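Local coordinates for protein TbiB1 (PDB 5V1V) that binds the leader peptide of a lasso peptide precursor, probably to present it to the maturation enzymes of a RiPP pathway, at residues S37-L42 with D54-E59; K5-V10 with L21-T26. All coordinates share one frame; numbering follows the deposited sequence.

Overall arrangement
Recognition of a peptide by a small PqqD-like domain can be read from two contacts at opposite sides of the chain's centre, their centres about 20 Å apart. Contact 2 comes first along the chain and closes before contact 1 opens: it joins the turn after strand 5-6 and the start of strand 10-15 to the end of strand 18-23 in the three-stranded antiparallel sheet. Contact 1 then pairs helix 34-44 with helix 49-59. Trp40 ties the two together, its ring packing on Ile6, Val10 and Leu21. The bound leader peptide touches residues of both contacts, so sheet and helices together frame its binding site.

Contact 1: residues S37-L42 with D54-E59; sequences SRIWSL and DAICAE. With ZN (zinc ion), chain F.
Arg38 and Glu59 join the two helices through a side-on, two-pronged salt bridge. NE of Arg38 gives its hydrogen to Glu59 OE1 at 2.7 Å, and Arg38 NH2 reaches Glu59 OE2 at 2.8 Å. Each oxygen accepts through its syn lone pair; the guanidinium and carboxylate planes are 14° apart, nearly coplanar, and both bonds are close to straight. With CG anti to the backbone N (chi1 -178°) and a bend at chi2, the arginine chain turns its NE edge to the glutamate, which crosses it at about a right angle. Were Arg38 an alanine, the Glu59 carboxylate would probably lose its charged mate and the end of Ile56 part of its cover.

The apolar side of the contact is centred on the tip of Ile56. Its CD1 lies 3.9 Å from Arg38 CG, as the two chains slide past each other in opposite directions, and 4.2 Å from Ile39 CG1. Leu42 adds a second point of packing, with CD1 against Ala55 CB at 3.9 Å, while its CD2 sits above one face of the Arg38 guanidinium, offset toward the rim. Ile39, Leu42 and Ile56 are buried, whereas the salt bridge runs along a partly exposed border. Farther out, Asp54 turns to a zinc ion, which it binds through OD2 at 2.0 Å together with Glu50 and a water.

The short helix axes stay 11.0 Å apart at 137°, so side chains bridge the gap. Ile39 and Ile56 also pack on the bound leader peptide and on helix 64-80, which places this junction between helices 34-44, 49-59 and 64-80; on the sheet side of helix 34-44, Trp40 lies against strands 10-15, 18-23 and 28-32.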
ATOM      1  N   SER A  37      -5.257  -2.102  -0.270  1.00 14.38           N
ATOM      2  CA  SER A  37      -4.938  -3.394  -0.868  0.50 14.75           C
ATOM      3  C   SER A  37      -4.690  -3.270  -2.365  1.00 14.80           C
ATOM      4  O   SER A  37      -3.777  -3.897  -2.903  1.00 15.18           O
ATOM      5  CB  SER A  37      -6.058  -4.398  -0.612  0.50 16.92           C
ATOM      6  OG  SER A  37      -6.125  -4.717   0.758  0.50 18.35           O
ATOM      7  N   ARG A  38      -5.501  -2.454  -3.037  1.00 14.91           N
ATOM      8  CA  ARG A  38      -5.319  -2.238  -4.465  1.00 15.10           C
ATOM      9  C   ARG A  38      -3.982  -1.555  -4.763  1.00 13.59           C
ATOM     10  O   ARG A  38      -3.261  -1.969  -5.678  1.00 13.97           O
ATOM     11  CB  ARG A  38      -6.480  -1.444  -5.072  1.00 16.47           C
ATOM     12  CG  ARG A  38      -6.357  -1.242  -6.577  1.00 16.13           C
ATOM     13  CD  ARG A  38      -6.508  -2.526  -7.379  1.00 19.18           C
ATOM     14  NE  ARG A  38      -6.361  -2.254  -8.805  1.00 20.55           N
ATOM     15  CZ  ARG A  38      -5.535  -2.887  -9.633  1.00 20.74           C
ATOM     16  NH1 ARG A  38      -4.768  -3.884  -9.204  1.00 23.83           N
ATOM     17  NH2 ARG A  38      -5.497  -2.534 -10.909  1.00 23.44           N
ATOM     18  N   ILE A  39      -3.659  -0.514  -3.997  1.00 13.02           N
ATOM     19  CA  ILE A  39      -2.362   0.146  -4.125  1.00 11.79           C
ATOM     20  C   ILE A  39      -1.227  -0.858  -3.905  1.00 11.66           C
ATOM     21  O   ILE A  39      -0.269  -0.880  -4.677  1.00 12.45           O
ATOM     22  CB  ILE A  39      -2.240   1.357  -3.183  1.00 11.95           C
ATOM     23  CG1 ILE A  39      -3.219   2.445  -3.636  1.00 12.58           C
ATOM     24  CG2 ILE A  39      -0.802   1.873  -3.177  1.00 12.06           C
ATOM     25  CD1 ILE A  39      -3.482   3.491  -2.575  1.00 13.79           C
ATOM     26  N   TRP A  40      -1.337  -1.701  -2.876  1.00 11.25           N
ATOM     27  CA  TRP A  40      -0.299  -2.691  -2.630  1.00 11.36           C
ATOM     28  C   TRP A  40      -0.117  -3.620  -3.830  1.00 12.48           C
ATOM     29  O   TRP A  40       1.005  -3.891  -4.259  1.00 13.19           O
ATOM     30  CB  TRP A  40      -0.616  -3.478  -1.368  1.00 12.11           C
ATOM     31  CG  TRP A  40       0.494  -4.404  -0.982  1.00 11.89           C
ATOM     32  CD1 TRP A  40       0.569  -5.743  -1.250  1.00 12.37           C
ATOM     33  CD2 TRP A  40       1.710  -4.060  -0.297  1.00 11.03           C
ATOM     34  NE1 TRP A  40       1.750  -6.251  -0.767  1.00 12.05           N
ATOM     35  CE2 TRP A  40       2.461  -5.247  -0.167  1.00 12.14           C
ATOM     36  CE3 TRP A  40       2.225  -2.873   0.241  1.00 10.81           C
ATOM     37  CZ2 TRP A  40       3.707  -5.288   0.465  1.00 12.43           C
ATOM     38  CZ3 TRP A  40       3.474  -2.914   0.876  1.00 11.86           C
ATOM     39  CH2 TRP A  40       4.197  -4.118   0.980  1.00 11.44           C
ATOM     40  N   SER A  41      -1.230  -4.077  -4.395  1.00 13.19           N
ATOM     41  CA  SER A  41      -1.167  -4.953  -5.561  1.00 14.28           C
ATOM     42  C   SER A  41      -0.457  -4.292  -6.743  1.00 14.58           C
ATOM     43  O   SER A  41       0.318  -4.940  -7.460  1.00 16.63           O
ATOM     44  CB  SER A  41      -2.562  -5.422  -5.961  1.00 16.73           C
ATOM     45  OG  SER A  41      -3.118  -6.244  -4.953  1.00 22.18           O
ATOM     46  N   LEU A  42      -0.703  -2.998  -6.933  1.00 13.72           N
ATOM     47  CA  LEU A  42      -0.031  -2.242  -7.987  1.00 13.72           C
ATOM     48  C   LEU A  42       1.466  -2.074  -7.699  1.00 14.17           C
ATOM     49  O   LEU A  42       2.291  -2.173  -8.604  1.00 14.44           O
ATOM     50  CB  LEU A  42      -0.711  -0.884  -8.190  1.00 14.30           C
ATOM     51  CG  LEU A  42      -2.132  -0.953  -8.770  1.00 14.97           C
ATOM     52  CD1 LEU A  42      -2.952   0.275  -8.404  1.00 14.88           C
ATOM     53  CD2 LEU A  42      -2.095  -1.153 -10.278  1.00 16.83           C
ATOM     54  N   ASP A  54      -3.125   7.041 -11.634  1.00 13.94           N
ATOM     55  CA  ASP A  54      -3.985   6.891 -12.798  1.00 13.91           C
ATOM     56  C   ASP A  54      -4.909   5.690 -12.643  1.00 13.92           C
ATOM     57  O   ASP A  54      -6.077   5.772 -13.009  1.00 15.62           O
ATOM     58  CB  ASP A  54      -3.152   6.807 -14.071  1.00 16.12           C
ATOM     59  CG  ASP A  54      -2.490   8.120 -14.409  1.00 16.01           C
ATOM     60  OD1 ASP A  54      -2.752   9.132 -13.720  1.00 18.23           O
ATOM     61  OD2 ASP A  54      -1.692   8.142 -15.369  1.00 16.30           O
ATOM     62  N   ALA A  55      -4.401   4.590 -12.085  1.00 13.78           N
ATOM     63  CA  ALA A  55      -5.213   3.392 -11.880  1.00 13.16           C
ATOM     64  C   ALA A  55      -6.342   3.635 -10.888  1.00 14.08           C
ATOM     65  O   ALA A  55      -7.491   3.277 -11.157  1.00 15.67           O
ATOM     66  CB  ALA A  55      -4.344   2.226 -11.436  1.00 14.17           C
ATOM     67  N   ILE A  56      -6.024   4.269  -9.761  1.00 13.85           N
ATOM     68  CA  ILE A  56      -7.043   4.565  -8.758  1.00 14.37           C
ATOM     69  C   ILE A  56      -8.092   5.535  -9.321  1.00 15.43           C
ATOM     70  O   ILE A  56      -9.282   5.357  -9.086  1.00 16.05           O
ATOM     71  CB  ILE A  56      -6.422   5.065  -7.431  1.00 14.18           C
ATOM     72  CG1 ILE A  56      -5.483   4.001  -6.827  1.00 15.13           C
ATOM     73  CG2 ILE A  56      -7.510   5.431  -6.433  1.00 14.96           C
ATOM     74  CD1 ILE A  56      -6.105   2.626  -6.614  1.00 18.10           C
ATOM     75  N   CYS A  57      -7.657   6.528 -10.095  1.00 16.01           N
ATOM     76  CA  CYS A  57      -8.592   7.454 -10.751  1.00 15.79           C
ATOM     77  C   CYS A  57      -9.507   6.784 -11.767  1.00 16.46           C
ATOM     78  O   CYS A  57     -10.635   7.234 -11.978  1.00 17.99           O
ATOM     79  CB  CYS A  57      -7.843   8.582 -11.437  1.00 16.59           C
ATOM     80  SG  CYS A  57      -7.219   9.802 -10.277  1.00 19.28           S
ATOM     81  N   ALA A  58      -9.017   5.724 -12.403  1.00 16.25           N
ATOM     82  CA  ALA A  58      -9.800   4.990 -13.389  1.00 17.37           C
ATOM     83  C   ALA A  58     -10.795   4.039 -12.721  1.00 17.30           C
ATOM     84  O   ALA A  58     -11.874   3.780 -13.262  1.00 20.31           O
ATOM     85  CB  ALA A  58      -8.871   4.224 -14.318  1.00 19.04           C
ATOM     86  N   GLU A  59     -10.433   3.532 -11.543  1.00 17.32           N
ATOM     87  CA  GLU A  59     -11.167   2.441 -10.892  1.00 16.46           C
ATOM     88  C   GLU A  59     -12.135   2.889  -9.801  1.00 15.88           C
ATOM     89  O   GLU A  59     -13.005   2.115  -9.384  1.00 18.47           O
ATOM     90  CB  GLU A  59     -10.172   1.434 -10.321  1.00 16.72           C
ATOM     91  CG  GLU A  59      -9.398   0.686 -11.397  1.00 18.53           C
ATOM     92  CD  GLU A  59      -8.288  -0.193 -10.849  1.00 21.66           C
ATOM     93  OE1 GLU A  59      -8.294  -0.503  -9.637  1.00 21.85           O
ATOM     94  OE2 GLU A  59      -7.409  -0.583 -11.648  1.00 26.15           O
TER
HETATM   95 ZN    ZN F 102      -0.847   9.850 -15.841  1.00 16.88          ZN
HETATM   96  O   HOH W   1      -2.504  11.038 -16.033  1.00 20.29           O

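Contact 2: residues K5-V10 with L21-T26; sequences KISDAV and LLHLQT
Ser7 OG is held from two directions: the backbone N of Ala9 donates to it at 3.0 Å, closing an ST turn, and a water 2.7 Å from Ser7 OG also lies 3.0 Å from His23 NE2. This water links the turn after strand 5-6 to the histidine. At the other ring nitrogen, the backbone N of Gln25 donates to His23 ND1, close to the ring plane, so both ring nitrogens have partners and the rotation of the imidazole is probably fixed.

Ala9 packs obliquely on the ring, CB to His23 CE1 at 3.6 Å, and its carbonyl O accepts a nearly straight bond from Leu24 N at 2.8 Å. Val10 and His23 then form a non-hydrogen-bonded antiparallel pair. Val10 CG2 comes within 3.9 Å of His23 CD2, the two side chains crossing at about a right angle.

A type I turn from Ser7 to Val10 thus leads the chain from strand 5-6, paired with strand 84-85, into the sheet edge beside strand 18-23. Val10 also packs on Leu83, and Leu21 on Phe30 and Leu32 of strand 28-32.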
ATOM      1  N   LYS A   5      10.278   0.284  -4.400  1.00 15.18           N
ATOM      2  CA  LYS A   5       9.761  -1.083  -4.426  1.00 15.05           C
ATOM      3  C   LYS A   5       9.355  -1.572  -3.040  1.00 13.59           C
ATOM      4  O   LYS A   5       9.839  -1.082  -2.035  1.00 13.19           O
ATOM      5  CB  LYS A   5      10.795  -2.047  -5.008  1.00 16.69           C
ATOM      6  CG  LYS A   5      11.996  -2.322  -4.122  1.00 16.60           C
ATOM      7  CD  LYS A   5      12.877  -3.371  -4.776  1.00 20.55           C
ATOM      8  CE  LYS A   5      13.462  -4.293  -3.732  1.00 22.04           C
ATOM      9  NZ  LYS A   5      14.532  -5.120  -4.340  1.00 19.23           N
ATOM     10  N   ILE A   6       8.482  -2.572  -3.000  1.00 11.74           N
ATOM     11  CA  ILE A   6       8.198  -3.293  -1.764  1.00 12.81           C
ATOM     12  C   ILE A   6       9.490  -3.891  -1.189  1.00 12.65           C
ATOM     13  O   ILE A   6      10.350  -4.384  -1.934  1.00 13.55           O
ATOM     14  CB  ILE A   6       7.143  -4.386  -2.012  1.00 14.08           C
ATOM     15  CG1 ILE A   6       5.807  -3.716  -2.344  1.00 14.68           C
ATOM     16  CG2 ILE A   6       7.057  -5.365  -0.838  1.00 15.31           C
ATOM     17  CD1 ILE A   6       4.809  -4.675  -2.930  1.00 16.29           C
ATOM     18  N   SER A   7       9.645  -3.825   0.134  1.00 12.37           N
ATOM     19  CA  SER A   7      10.800  -4.424   0.782  1.00 12.38           C
ATOM     20  C   SER A   7      10.888  -5.919   0.477  1.00 12.82           C
ATOM     21  O   SER A   7       9.875  -6.634   0.517  1.00 12.59           O
ATOM     22  CB  SER A   7      10.734  -4.219   2.294  1.00 14.18           C
ATOM     23  OG  SER A   7      11.655  -5.056   2.971  1.00 16.50           O
ATOM     24  N   ASP A   8      12.113  -6.391   0.228  1.00 13.31           N
ATOM     25  CA  ASP A   8      12.356  -7.814  -0.003  1.00 14.79           C
ATOM     26  C   ASP A   8      12.088  -8.664   1.238  1.00 15.78           C
ATOM     27  O   ASP A   8      12.028  -9.888   1.150  1.00 19.79           O
ATOM     28  CB  ASP A   8      13.793  -8.043  -0.486  1.00 18.25           C
ATOM     29  CG  ASP A   8      14.021  -7.555  -1.902  1.00 21.64           C
ATOM     30  OD1 ASP A   8      13.083  -7.621  -2.725  1.00 24.16           O
ATOM     31  OD2 ASP A   8      15.151  -7.107  -2.187  1.00 26.99           O
ATOM     32  N   ALA A   9      11.930  -8.018   2.391  1.00 13.89           N
ATOM     33  CA  ALA A   9      11.660  -8.719   3.645  1.00 14.59           C
ATOM     34  C   ALA A   9      10.173  -8.948   3.933  1.00 13.35           C
ATOM     35  O   ALA A   9       9.822  -9.553   4.938  1.00 13.98           O
ATOM     36  CB  ALA A   9      12.321  -7.994   4.807  1.00 15.49           C
ATOM     37  N   VAL A  10       9.310  -8.483   3.038  1.00 12.04           N
ATOM     38  CA  VAL A  10       7.865  -8.531   3.257  1.00 12.50           C
ATOM     39  C   VAL A  10       7.213  -9.704   2.528  1.00 13.59           C
ATOM     40  O   VAL A  10       7.452  -9.925   1.335  1.00 15.88           O
ATOM     41  CB  VAL A  10       7.193  -7.195   2.857  1.00 12.47           C
ATOM     42  CG1 VAL A  10       5.683  -7.272   3.004  1.00 13.57           C
ATOM     43  CG2 VAL A  10       7.714  -6.070   3.730  1.00 13.99           C
ATOM     44  N   LEU A  21       0.212  -8.295   5.633  1.00 11.76           N
ATOM     45  CA  LEU A  21       1.646  -8.138   5.362  1.00 11.65           C
ATOM     46  C   LEU A  21       2.446  -8.568   6.576  1.00 11.87           C
ATOM     47  O   LEU A  21       2.129  -8.161   7.695  1.00 12.42           O
ATOM     48  CB  LEU A  21       1.993  -6.675   5.058  1.00 13.41           C
ATOM     49  CG  LEU A  21       1.121  -5.964   4.029  1.00 13.48           C
ATOM     50  CD1 LEU A  21       1.542  -4.516   3.851  1.00 13.74           C
ATOM     51  CD2 LEU A  21       1.201  -6.698   2.706  1.00 15.50           C
ATOM     52  N   LEU A  22       3.491  -9.361   6.352  1.00 12.05           N
ATOM     53  CA  LEU A  22       4.393  -9.779   7.409  0.50 13.65           C
ATOM     54  C   LEU A  22       5.801  -9.303   7.082  1.00 11.95           C
ATOM     55  O   LEU A  22       6.335  -9.632   6.024  1.00 13.93           O
ATOM     56  CB  LEU A  22       4.389 -11.303   7.537  0.50 16.59           C
ATOM     57  CG  LEU A  22       3.138 -12.003   8.065  0.50 19.26           C
ATOM     58  CD1 LEU A  22       2.049 -12.108   7.006  0.50 19.15           C
ATOM     59  CD2 LEU A  22       3.544 -13.382   8.553  0.50 22.47           C
ATOM     60  N   HIS A  23       6.396  -8.525   7.976  1.00 11.88           N
ATOM     61  CA  HIS A  23       7.760  -8.109   7.778  1.00 12.01           C
ATOM     62  C   HIS A  23       8.657  -9.097   8.504  1.00 12.65           C
ATOM     63  O   HIS A  23       8.630  -9.177   9.735  1.00 13.88           O
ATOM     64  CB  HIS A  23       7.973  -6.698   8.296  1.00 12.85           C
ATOM     65  CG  HIS A  23       9.246  -6.082   7.821  1.00 13.98           C
ATOM     66  ND1 HIS A  23      10.486  -6.608   8.119  1.00 15.11           N
ATOM     67  CD2 HIS A  23       9.472  -4.993   7.051  1.00 16.15           C
ATOM     68  CE1 HIS A  23      11.420  -5.863   7.555  1.00 16.69           C
ATOM     69  NE2 HIS A  23      10.830  -4.885   6.895  1.00 16.39           N
ATOM     70  N   LEU A  24       9.421  -9.874   7.738  1.00 12.92           N
ATOM     71  CA  LEU A  24      10.186 -10.998   8.307  1.00 14.32           C
ATOM     72  C   LEU A  24      11.336 -10.610   9.217  1.00 15.61           C
ATOM     73  O   LEU A  24      11.867 -11.455   9.944  1.00 18.07           O
ATOM     74  CB  LEU A  24      10.699 -11.920   7.205  1.00 16.04           C
ATOM     75  CG  LEU A  24       9.636 -12.617   6.360  1.00 18.26           C
ATOM     76  CD1 LEU A  24      10.291 -13.555   5.363  1.00 21.38           C
ATOM     77  CD2 LEU A  24       8.620 -13.355   7.213  1.00 20.95           C
ATOM     78  N   GLN A  25      11.735  -9.346   9.183  1.00 15.16           N
ATOM     79  CA  GLN A  25      12.874  -8.925  10.001  1.00 17.65           C
ATOM     80  C   GLN A  25      12.485  -8.110  11.234  1.00 18.85           C
ATOM     81  O   GLN A  25      13.147  -8.199  12.262  1.00 24.51           O
ATOM     82  CB  GLN A  25      13.904  -8.208   9.134  1.00 19.80           C
ATOM     83  CG  GLN A  25      14.502  -9.135   8.081  1.00 20.85           C
ATOM     84  CD  GLN A  25      15.655  -8.520   7.324  1.00 24.92           C
ATOM     85  OE1 GLN A  25      16.342  -7.634   7.830  1.00 29.45           O
ATOM     86  NE2 GLN A  25      15.883  -8.997   6.107  1.00 23.82           N
ATOM     87  N   THR A  26      11.402  -7.342  11.136  1.00 18.90           N
ATOM     88  CA  THR A  26      10.864  -6.627  12.298  1.00 17.35           C
ATOM     89  C   THR A  26       9.887  -7.514  13.080  1.00 18.51           C
ATOM     90  O   THR A  26       9.620  -7.269  14.264  1.00 20.30           O
ATOM     91  CB  THR A  26      10.181  -5.302  11.905  1.00 18.70           C
ATOM     92  OG1 THR A  26       8.975  -5.575  11.184  1.00 17.91           O
ATOM     93  CG2 THR A  26      11.107  -4.428  11.046  1.00 20.82           C
TER
HETATM   94  O   HOH W   2      12.857  -3.725   4.968  1.00 27.64           O